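Local coordinates for FERM, ARHGEF and pleckstrin domain-containing protein 2 (Mus musculus, PDB 4GYV), which acts as a guanine nucleotide exchange factor that activates RAC1, with roles in semaphorin signalling, actin remodelling and osteoclast differentiation, at residues R156-C168 against C181-L195. Numbering follows the deposited sequence.
Sequences RLVHYRLLLSRLC and CHEALKAITEVTTEL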
ATOM      1  N   ARG A 156     -15.234  10.545 -10.988  1.00 44.36           N
ATOM      2  CA  ARG A 156     -15.397  10.289  -9.549  1.00 36.20           C
ATOM      3  C   ARG A 156     -16.636  10.994  -9.036  1.00 48.82           C
ATOM      4  O   ARG A 156     -17.354  10.464  -8.190  1.00 52.65           O
ATOM      5  CB  ARG A 156     -14.176  10.730  -8.748  1.00 32.24           C
ATOM      6  CG  ARG A 156     -14.206  10.394  -7.285  1.00 31.66           C
ATOM      7  CD  ARG A 156     -14.149   8.896  -7.046  1.00 43.23           C
ATOM      8  NE  ARG A 156     -14.247   8.569  -5.616  1.00 48.31           N
ATOM      9  CZ  ARG A 156     -14.747   7.434  -5.129  1.00 48.42           C
ATOM     10  NH1 ARG A 156     -15.209   6.501  -5.943  1.00 46.35           N
ATOM     11  NH2 ARG A 156     -14.791   7.233  -3.823  1.00 48.42           N
ATOM     12  N   LEU A 157     -16.894  12.191  -9.554  1.00 47.28           N
ATOM     13  CA  LEU A 157     -18.056  12.939  -9.110  1.00 52.62           C
ATOM     14  C   LEU A 157     -19.349  12.221  -9.495  1.00 56.94           C
ATOM     15  O   LEU A 157     -20.305  12.206  -8.738  1.00 64.13           O
ATOM     16  CB  LEU A 157     -18.032  14.360  -9.657  1.00 48.96           C
ATOM     17  CG  LEU A 157     -16.745  15.098  -9.311  1.00 53.54           C
ATOM     18  CD1 LEU A 157     -16.878  16.512  -9.766  1.00 60.78           C
ATOM     19  CD2 LEU A 157     -16.480  15.074  -7.826  1.00 51.57           C
ATOM     20  N   VAL A 158     -19.358  11.608 -10.668  1.00 56.63           N
ATOM     21  CA  VAL A 158     -20.511  10.859 -11.128  1.00 56.59           C
ATOM     22  C   VAL A 158     -20.736   9.671 -10.217  1.00 56.99           C
ATOM     23  O   VAL A 158     -21.858   9.390  -9.807  1.00 64.52           O
ATOM     24  CB  VAL A 158     -20.277  10.354 -12.547  1.00 56.22           C
ATOM     25  CG1 VAL A 158     -21.297   9.294 -12.912  1.00 58.01           C
ATOM     26  CG2 VAL A 158     -20.327  11.509 -13.505  1.00 56.10           C
ATOM     27  N   HIS A 159     -19.652   8.978  -9.905  1.00 49.32           N
ATOM     28  CA  HIS A 159     -19.678   7.891  -8.948  1.00 45.37           C
ATOM     29  C   HIS A 159     -20.301   8.316  -7.629  1.00 53.67           C
ATOM     30  O   HIS A 159     -21.109   7.580  -7.083  1.00 60.33           O
ATOM     31  CB  HIS A 159     -18.268   7.358  -8.712  1.00 45.60           C
ATOM     32  CG  HIS A 159     -18.236   5.924  -8.277  1.00 51.81           C
ATOM     33  ND1 HIS A 159     -17.071   5.199  -8.171  1.00 56.42           N
ATOM     34  CD2 HIS A 159     -19.231   5.083  -7.916  1.00 51.71           C
ATOM     35  CE1 HIS A 159     -17.350   3.970  -7.773  1.00 50.16           C
ATOM     36  NE2 HIS A 159     -18.656   3.872  -7.617  1.00 52.27           N
ATOM     37  N   TYR A 160     -19.930   9.497  -7.121  1.00 49.17           N
ATOM     38  CA  TYR A 160     -20.525  10.026  -5.890  1.00 45.70           C
ATOM     39  C   TYR A 160     -22.052  10.119  -6.010  1.00 54.19           C
ATOM     40  O   TYR A 160     -22.780   9.714  -5.095  1.00 57.97           O
ATOM     41  CB  TYR A 160     -19.974  11.408  -5.532  1.00 41.11           C
ATOM     42  CG  TYR A 160     -18.548  11.447  -4.991  1.00 51.10           C
ATOM     43  CD1 TYR A 160     -17.885  10.287  -4.568  1.00 48.56           C
ATOM     44  CD2 TYR A 160     -17.861  12.658  -4.899  1.00 52.28           C
ATOM     45  CE1 TYR A 160     -16.568  10.343  -4.075  1.00 43.71           C
ATOM     46  CE2 TYR A 160     -16.559  12.722  -4.406  1.00 48.10           C
ATOM     47  CZ  TYR A 160     -15.924  11.569  -3.998  1.00 50.26           C
ATOM     48  OH  TYR A 160     -14.638  11.663  -3.522  1.00 51.83           O
ATOM     49  N   ARG A 161     -22.536  10.651  -7.133  1.00 50.31           N
ATOM     50  CA  ARG A 161     -23.973  10.826  -7.327  1.00 53.45           C
ATOM     51  C   ARG A 161     -24.637   9.459  -7.267  1.00 55.16           C
ATOM     52  O   ARG A 161     -25.744   9.315  -6.764  1.00 56.73           O
ATOM     53  CB  ARG A 161     -24.286  11.514  -8.663  1.00 52.92           C
ATOM     54  CG  ARG A 161     -25.742  12.011  -8.823  1.00 60.82           C
ATOM     55  CD  ARG A 161     -26.334  11.739 -10.219  1.00 77.65           C
ATOM     56  NE  ARG A 161     -25.608  12.386 -11.324  1.00 87.03           N
ATOM     57  CZ  ARG A 161     -25.138  11.747 -12.402  1.00 84.64           C
ATOM     58  NH1 ARG A 161     -25.306  10.432 -12.528  1.00 93.48           N
ATOM     59  NH2 ARG A 161     -24.493  12.414 -13.358  1.00 68.21           N
ATOM     60  N   LEU A 162     -23.936   8.453  -7.769  1.00 50.19           N
ATOM     61  CA  LEU A 162     -24.466   7.107  -7.851  1.00 52.82           C
ATOM     62  C   LEU A 162     -24.608   6.521  -6.472  1.00 61.37           C
ATOM     63  O   LEU A 162     -25.661   5.985  -6.118  1.00 56.94           O
ATOM     64  CB  LEU A 162     -23.499   6.244  -8.634  1.00 58.33           C
ATOM     65  CG  LEU A 162     -23.953   5.832 -10.011  1.00 68.96           C
ATOM     66  CD1 LEU A 162     -24.982   4.732  -9.792  1.00 79.24           C
ATOM     67  CD2 LEU A 162     -24.523   7.072 -10.762  1.00 70.13           C
ATOM     68  N   LEU A 163     -23.513   6.621  -5.714  1.00 61.10           N
ATOM     69  CA  LEU A 163     -23.408   6.114  -4.353  1.00 50.78           C
ATOM     70  C   LEU A 163     -24.417   6.773  -3.413  1.00 54.60           C
ATOM     71  O   LEU A 163     -25.103   6.091  -2.664  1.00 66.27           O
ATOM     72  CB  LEU A 163     -21.976   6.291  -3.844  1.00 49.38           C
ATOM     73  CG  LEU A 163     -20.926   5.385  -4.509  1.00 49.25           C
ATOM     74  CD1 LEU A 163     -19.558   6.045  -4.536  1.00 38.90           C
ATOM     75  CD2 LEU A 163     -20.845   4.003  -3.847  1.00 39.82           C
ATOM     76  N   LEU A 164     -24.516   8.093  -3.457  1.00 50.54           N
ATOM     77  CA  LEU A 164     -25.532   8.778  -2.675  1.00 55.48           C
ATOM     78  C   LEU A 164     -26.951   8.366  -3.075  1.00 60.78           C
ATOM     79  O   LEU A 164     -27.855   8.293  -2.245  1.00 65.38           O
ATOM     80  CB  LEU A 164     -25.332  10.284  -2.761  1.00 55.08           C
ATOM     81  CG  LEU A 164     -24.265  10.659  -1.736  1.00 57.28           C
ATOM     82  CD1 LEU A 164     -23.507  11.925  -2.094  1.00 49.18           C
ATOM     83  CD2 LEU A 164     -24.951  10.804  -0.388  1.00 62.78           C
ATOM     84  N   SER A 165     -27.144   8.060  -4.345  1.00 58.56           N
ATOM     85  CA  SER A 165     -28.441   7.583  -4.780  1.00 60.69           C
ATOM     86  C   SER A 165     -28.815   6.295  -4.090  1.00 65.53           C
ATOM     87  O   SER A 165     -29.967   6.094  -3.727  1.00 68.19           O
ATOM     88  CB  SER A 165     -28.456   7.370  -6.280  1.00 56.94           C
ATOM     89  OG  SER A 165     -28.466   8.624  -6.925  1.00 71.04           O
ATOM     90  N   ARG A 166     -27.840   5.420  -3.908  1.00 57.80           N
ATOM     91  CA  ARG A 166     -28.126   4.118  -3.342  1.00 55.74           C
ATOM     92  C   ARG A 166     -28.471   4.252  -1.869  1.00 67.43           C
ATOM     93  O   ARG A 166     -29.399   3.592  -1.370  1.00 77.02           O
ATOM     94  CB  ARG A 166     -26.933   3.210  -3.511  1.00 50.84           C
ATOM     95  CG  ARG A 166     -26.349   3.208  -4.899  1.00 55.49           C
ATOM     96  CD  ARG A 166     -26.109   1.787  -5.386  1.00 63.73           C
ATOM     97  NE  ARG A 166     -25.404   0.977  -4.398  1.00 62.38           N
ATOM     98  CZ  ARG A 166     -24.085   0.962  -4.258  1.00 64.94           C
ATOM     99  NH1 ARG A 166     -23.311   1.712  -5.063  1.00 62.70           N
ATOM    100  NH2 ARG A 166     -23.550   0.178  -3.327  1.00 54.54           N
ATOM    101  N   LEU A 167     -27.711   5.102  -1.182  1.00 55.81           N
ATOM    102  CA  LEU A 167     -27.955   5.402   0.224  1.00 56.62           C
ATOM    103  C   LEU A 167     -29.343   5.988   0.388  1.00 66.88           C
ATOM    104  O   LEU A 167     -30.100   5.556   1.246  1.00 69.92           O
ATOM    105  CB  LEU A 167     -26.919   6.389   0.780  1.00 52.24           C
ATOM    106  CG  LEU A 167     -25.592   5.837   1.294  1.00 52.12           C
ATOM    107  CD1 LEU A 167     -24.678   6.968   1.731  1.00 46.35           C
ATOM    108  CD2 LEU A 167     -25.839   4.885   2.443  1.00 47.25           C
ATOM    109  N   CYS A 168     -29.675   6.980  -0.436  1.00 66.39           N
ATOM    110  CA  CYS A 168     -30.958   7.643  -0.309  1.00 64.57           C
ATOM    111  C   CYS A 168     -32.064   6.650  -0.550  1.00 73.62           C
ATOM    112  O   CYS A 168     -33.048   6.605   0.187  1.00 88.84           O
ATOM    113  CB  CYS A 168     -31.058   8.816  -1.266  1.00 64.42           C
ATOM    114  SG  CYS A 168     -30.137  10.250  -0.704  1.00 70.61           S
ATOM    115  N   CYS A 181     -28.274  12.564   3.972  1.00 62.47           N
ATOM    116  CA  CYS A 181     -27.915  11.912   2.720  1.00 59.79           C
ATOM    117  C   CYS A 181     -28.654  12.538   1.565  1.00 69.90           C
ATOM    118  O   CYS A 181     -28.091  12.730   0.486  1.00 74.66           O
ATOM    119  CB  CYS A 181     -28.199  10.419   2.776  1.00 60.10           C
ATOM    120  SG  CYS A 181     -26.928   9.503   3.663  1.00 66.11           S
ATOM    121  N   HIS A 182     -29.919  12.861   1.795  1.00 71.12           N
ATOM    122  CA  HIS A 182     -30.716  13.509   0.771  1.00 79.12           C
ATOM    123  C   HIS A 182     -30.142  14.877   0.462  1.00 77.98           C
ATOM    124  O   HIS A 182     -30.036  15.268  -0.701  1.00 84.82           O
ATOM    125  CB  HIS A 182     -32.192  13.585   1.175  1.00 88.80           C
ATOM    126  CG  HIS A 182     -32.983  12.374   0.776  1.00106.40           C
ATOM    127  ND1 HIS A 182     -33.829  12.363  -0.314  1.00117.67           N
ATOM    128  CD2 HIS A 182     -33.039  11.127   1.305  1.00106.83           C
ATOM    129  CE1 HIS A 182     -34.377  11.165  -0.433  1.00116.67           C
ATOM    130  NE2 HIS A 182     -33.914  10.397   0.536  1.00112.00           N
ATOM    131  N   GLU A 183     -29.745  15.590   1.506  1.00 74.07           N
ATOM    132  CA  GLU A 183     -29.118  16.889   1.330  1.00 77.35           C
ATOM    133  C   GLU A 183     -27.850  16.770   0.489  1.00 73.64           C
ATOM    134  O   GLU A 183     -27.650  17.521  -0.464  1.00 79.94           O
ATOM    135  CB  GLU A 183     -28.826  17.531   2.688  1.00 85.50           C
ATOM    136  CG  GLU A 183     -29.872  18.519   3.126  1.00 99.40           C
ATOM    137  CD  GLU A 183     -30.188  19.506   2.024  1.00117.50           C
ATOM    138  OE1 GLU A 183     -31.390  19.715   1.730  1.00123.74           O
ATOM    139  OE2 GLU A 183     -29.228  20.066   1.443  1.00121.60           O
ATOM    140  N   ALA A 184     -27.011  15.803   0.840  1.00 66.04           N
ATOM    141  CA  ALA A 184     -25.764  15.551   0.131  1.00 63.86           C
ATOM    142  C   ALA A 184     -26.001  15.188  -1.337  1.00 70.47           C
ATOM    143  O   ALA A 184     -25.273  15.635  -2.224  1.00 72.50           O
ATOM    144  CB  ALA A 184     -24.985  14.447   0.829  1.00 49.85           C
ATOM    145  N   LEU A 185     -27.013  14.367  -1.590  1.00 64.82           N
ATOM    146  CA  LEU A 185     -27.310  13.975  -2.951  1.00 63.01           C
ATOM    147  C   LEU A 185     -27.705  15.190  -3.774  1.00 72.73           C
ATOM    148  O   LEU A 185     -27.357  15.305  -4.959  1.00 69.61           O
ATOM    149  CB  LEU A 185     -28.433  12.960  -2.977  1.00 64.55           C
ATOM    150  CG  LEU A 185     -28.892  12.574  -4.382  1.00 55.20           C
ATOM    151  CD1 LEU A 185     -27.748  12.057  -5.213  1.00 54.59           C
ATOM    152  CD2 LEU A 185     -29.970  11.535  -4.288  1.00 57.14           C
ATOM    153  N   LYS A 186     -28.439  16.094  -3.138  1.00 75.65           N
ATOM    154  CA  LYS A 186     -28.864  17.312  -3.801  1.00 72.95           C
ATOM    155  C   LYS A 186     -27.618  18.108  -4.175  1.00 68.42           C
ATOM    156  O   LYS A 186     -27.510  18.616  -5.278  1.00 71.29           O
ATOM    157  CB  LYS A 186     -29.803  18.107  -2.893  1.00 73.99           C
ATOM    158  CG  LYS A 186     -30.349  19.396  -3.490  1.00 86.71           C
ATOM    159  CD  LYS A 186     -31.183  20.153  -2.448  1.00 95.90           C
ATOM    160  CE  LYS A 186     -31.518  21.584  -2.870  1.00103.94           C
ATOM    161  NZ  LYS A 186     -32.434  22.261  -1.891  1.00110.88           N
ATOM    162  N   ALA A 187     -26.655  18.157  -3.264  1.00 62.69           N
ATOM    163  CA  ALA A 187     -25.421  18.897  -3.482  1.00 64.12           C
ATOM    164  C   ALA A 187     -24.583  18.364  -4.649  1.00 66.34           C
ATOM    165  O   ALA A 187     -24.189  19.116  -5.538  1.00 61.29           O
ATOM    166  CB  ALA A 187     -24.601  18.887  -2.221  1.00 53.47           C
ATOM    167  N   ILE A 188     -24.291  17.068  -4.618  1.00 66.38           N
ATOM    168  CA  ILE A 188     -23.510  16.431  -5.661  1.00 59.38           C
ATOM    169  C   ILE A 188     -24.255  16.479  -6.999  1.00 64.07           C
ATOM    170  O   ILE A 188     -23.650  16.606  -8.060  1.00 65.91           O
ATOM    171  CB  ILE A 188     -23.168  14.972  -5.291  1.00 53.93           C
ATOM    172  CG1 ILE A 188     -22.292  14.344  -6.368  1.00 48.31           C
ATOM    173  CG2 ILE A 188     -24.430  14.126  -5.117  1.00 52.16           C
ATOM    174  CD1 ILE A 188     -21.076  15.161  -6.692  1.00 46.50           C
ATOM    175  N   THR A 189     -25.572  16.388  -6.954  1.00 66.00           N
ATOM    176  CA  THR A 189     -26.342  16.502  -8.177  1.00 67.79           C
ATOM    177  C   THR A 189     -26.197  17.898  -8.786  1.00 73.15           C
ATOM    178  O   THR A 189     -26.049  18.036 -10.012  1.00 72.82           O
ATOM    179  CB  THR A 189     -27.804  16.160  -7.944  1.00 69.18           C
ATOM    180  OG1 THR A 189     -27.898  14.784  -7.556  1.00 67.27           O
ATOM    181  CG2 THR A 189     -28.580  16.359  -9.190  1.00 60.69           C
ATOM    182  N   GLU A 190     -26.217  18.923  -7.933  1.00 73.69           N
ATOM    183  CA  GLU A 190     -25.944  20.287  -8.380  1.00 66.75           C
ATOM    184  C   GLU A 190     -24.601  20.353  -9.089  1.00 71.23           C
ATOM    185  O   GLU A 190     -24.485  20.952 -10.150  1.00 79.46           O
ATOM    186  CB  GLU A 190     -25.975  21.279  -7.220  1.00 68.78           C
ATOM    187  CG  GLU A 190     -27.340  21.397  -6.581  1.00 98.99           C
ATOM    188  CD  GLU A 190     -27.432  22.515  -5.564  1.00113.74           C
ATOM    189  OE1 GLU A 190     -26.407  23.209  -5.375  1.00119.41           O
ATOM    190  OE2 GLU A 190     -28.529  22.694  -4.969  1.00110.96           O
ATOM    191  N   VAL A 191     -23.588  19.725  -8.505  1.00 70.83           N
ATOM    192  CA  VAL A 191     -22.252  19.765  -9.071  1.00 67.66           C
ATOM    193  C   VAL A 191     -22.194  19.062 -10.423  1.00 73.71           C
ATOM    194  O   VAL A 191     -21.709  19.625 -11.400  1.00 74.51           O
ATOM    195  CB  VAL A 191     -21.228  19.142  -8.128  1.00 59.28           C
ATOM    196  CG1 VAL A 191     -19.874  19.034  -8.818  1.00 54.09           C
ATOM    197  CG2 VAL A 191     -21.114  19.979  -6.884  1.00 60.16           C
ATOM    198  N   THR A 192     -22.689  17.833 -10.481  1.00 67.09           N
ATOM    199  CA  THR A 192     -22.664  17.100 -11.731  1.00 60.60           C
ATOM    200  C   THR A 192     -23.470  17.839 -12.805  1.00 74.56           C
ATOM    201  O   THR A 192     -23.051  17.923 -13.951  1.00 84.42           O
ATOM    202  CB  THR A 192     -23.171  15.665 -11.561  1.00 57.99           C
ATOM    203  OG1 THR A 192     -24.498  15.685 -11.039  1.00 80.03           O
ATOM    204  CG2 THR A 192     -22.298  14.911 -10.606  1.00 58.20           C
ATOM    205  N   THR A 193     -24.614  18.395 -12.441  1.00 73.21           N
ATOM    206  CA  THR A 193     -25.351  19.194 -13.405  1.00 83.29           C
ATOM    207  C   THR A 193     -24.535  20.367 -13.974  1.00 86.00           C
ATOM    208  O   THR A 193     -24.594  20.650 -15.162  1.00 86.21           O
ATOM    209  CB  THR A 193     -26.645  19.737 -12.809  1.00 87.07           C
ATOM    210  OG1 THR A 193     -27.443  18.640 -12.367  1.00 91.27           O
ATOM    211  CG2 THR A 193     -27.400  20.512 -13.839  1.00 68.19           C
ATOM    212  N   GLU A 194     -23.772  21.045 -13.128  1.00 88.02           N
ATOM    213  CA  GLU A 194     -22.993  22.182 -13.585  1.00 82.48           C
ATOM    214  C   GLU A 194     -21.843  21.720 -14.455  1.00 78.08           C
ATOM    215  O   GLU A 194     -21.338  22.461 -15.294  1.00 91.48           O
ATOM    216  CB  GLU A 194     -22.450  22.986 -12.412  1.00 83.70           C
ATOM    217  CG  GLU A 194     -21.809  24.285 -12.845  1.00 97.58           C
ATOM    218  CD  GLU A 194     -21.096  24.993 -11.722  1.00111.15           C
ATOM    219  OE1 GLU A 194     -20.767  26.188 -11.891  1.00112.15           O
ATOM    220  OE2 GLU A 194     -20.860  24.352 -10.675  1.00119.97           O
ATOM    221  N   LEU A 195     -21.425  20.486 -14.262  1.00 67.53           N
ATOM    222  CA  LEU A 195     -20.289  19.982 -15.003  1.00 67.02           C
ATOM    223  C   LEU A 195     -20.734  19.148 -16.191  1.00 75.81           C
ATOM    224  O   LEU A 195     -19.902  18.573 -16.878  1.00 84.47           O
ATOM    225  CB  LEU A 195     -19.390  19.142 -14.096  1.00 61.93           C
ATOM    226  CG  LEU A 195     -18.586  19.853 -13.007  1.00 64.23           C
ATOM    227  CD1 LEU A 195     -17.890  18.841 -12.145  1.00 60.45           C
ATOM    228  CD2 LEU A 195     -17.563  20.800 -13.597  1.00 67.52           C
TER
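L164 and I188 each enter the opposite helix as a knob in a hole: L164 sits among C181, A184, L185 and I188, and I188 among L157, Y160, R161 and L164. The supporting geometry is an antiparallel pair of segments in the all-helical DH (RhoGEF) domain, with axes 9.2 Å apart and N-to-C directions 154° from each other. The branches of L164 divide the work, CD2 resting 3.8 Å from A184 CB while CD1 meets I188 CG2. With CG1 anti to its backbone N (chi1 -177°), I188 runs against the other helix's backbone, CG1 and CD1 both coming close to L157 O. At one end L157 CD1 touches L195 CD1, and F109 of helix 106-110 packs on both leucines; L95 of helix 92-102 also touches L164. At the other end C168 SG lies over one face of the H182 ring, 3.9 Å from its centroid.

The side carrying R161, S165 and T189, all partly exposed, is looser and more polar. There R161 bends at chi2 and chi3, its CG passing 3.7 Å from T189 OG1, and OG1 of the buried T192 meets the guanidinium at its edge, in plane. The bond from R161 NE to T192 OG1 is nearly straight (166°) but weak at 3.5 Å. S165 OG and T189 OG1 turn back to their own helices, to R161 O and L185 O respectively, each sharing its acceptor with a backbone N-H. Cutting R161 back to an alanine would remove that weak bond and would probably uncover T189, T192 and the L185 methyl that its CG lies against. Cohesion thus appears to rest chiefly on interlocked apolar side chains, with the single weak polar link across the helices adding little.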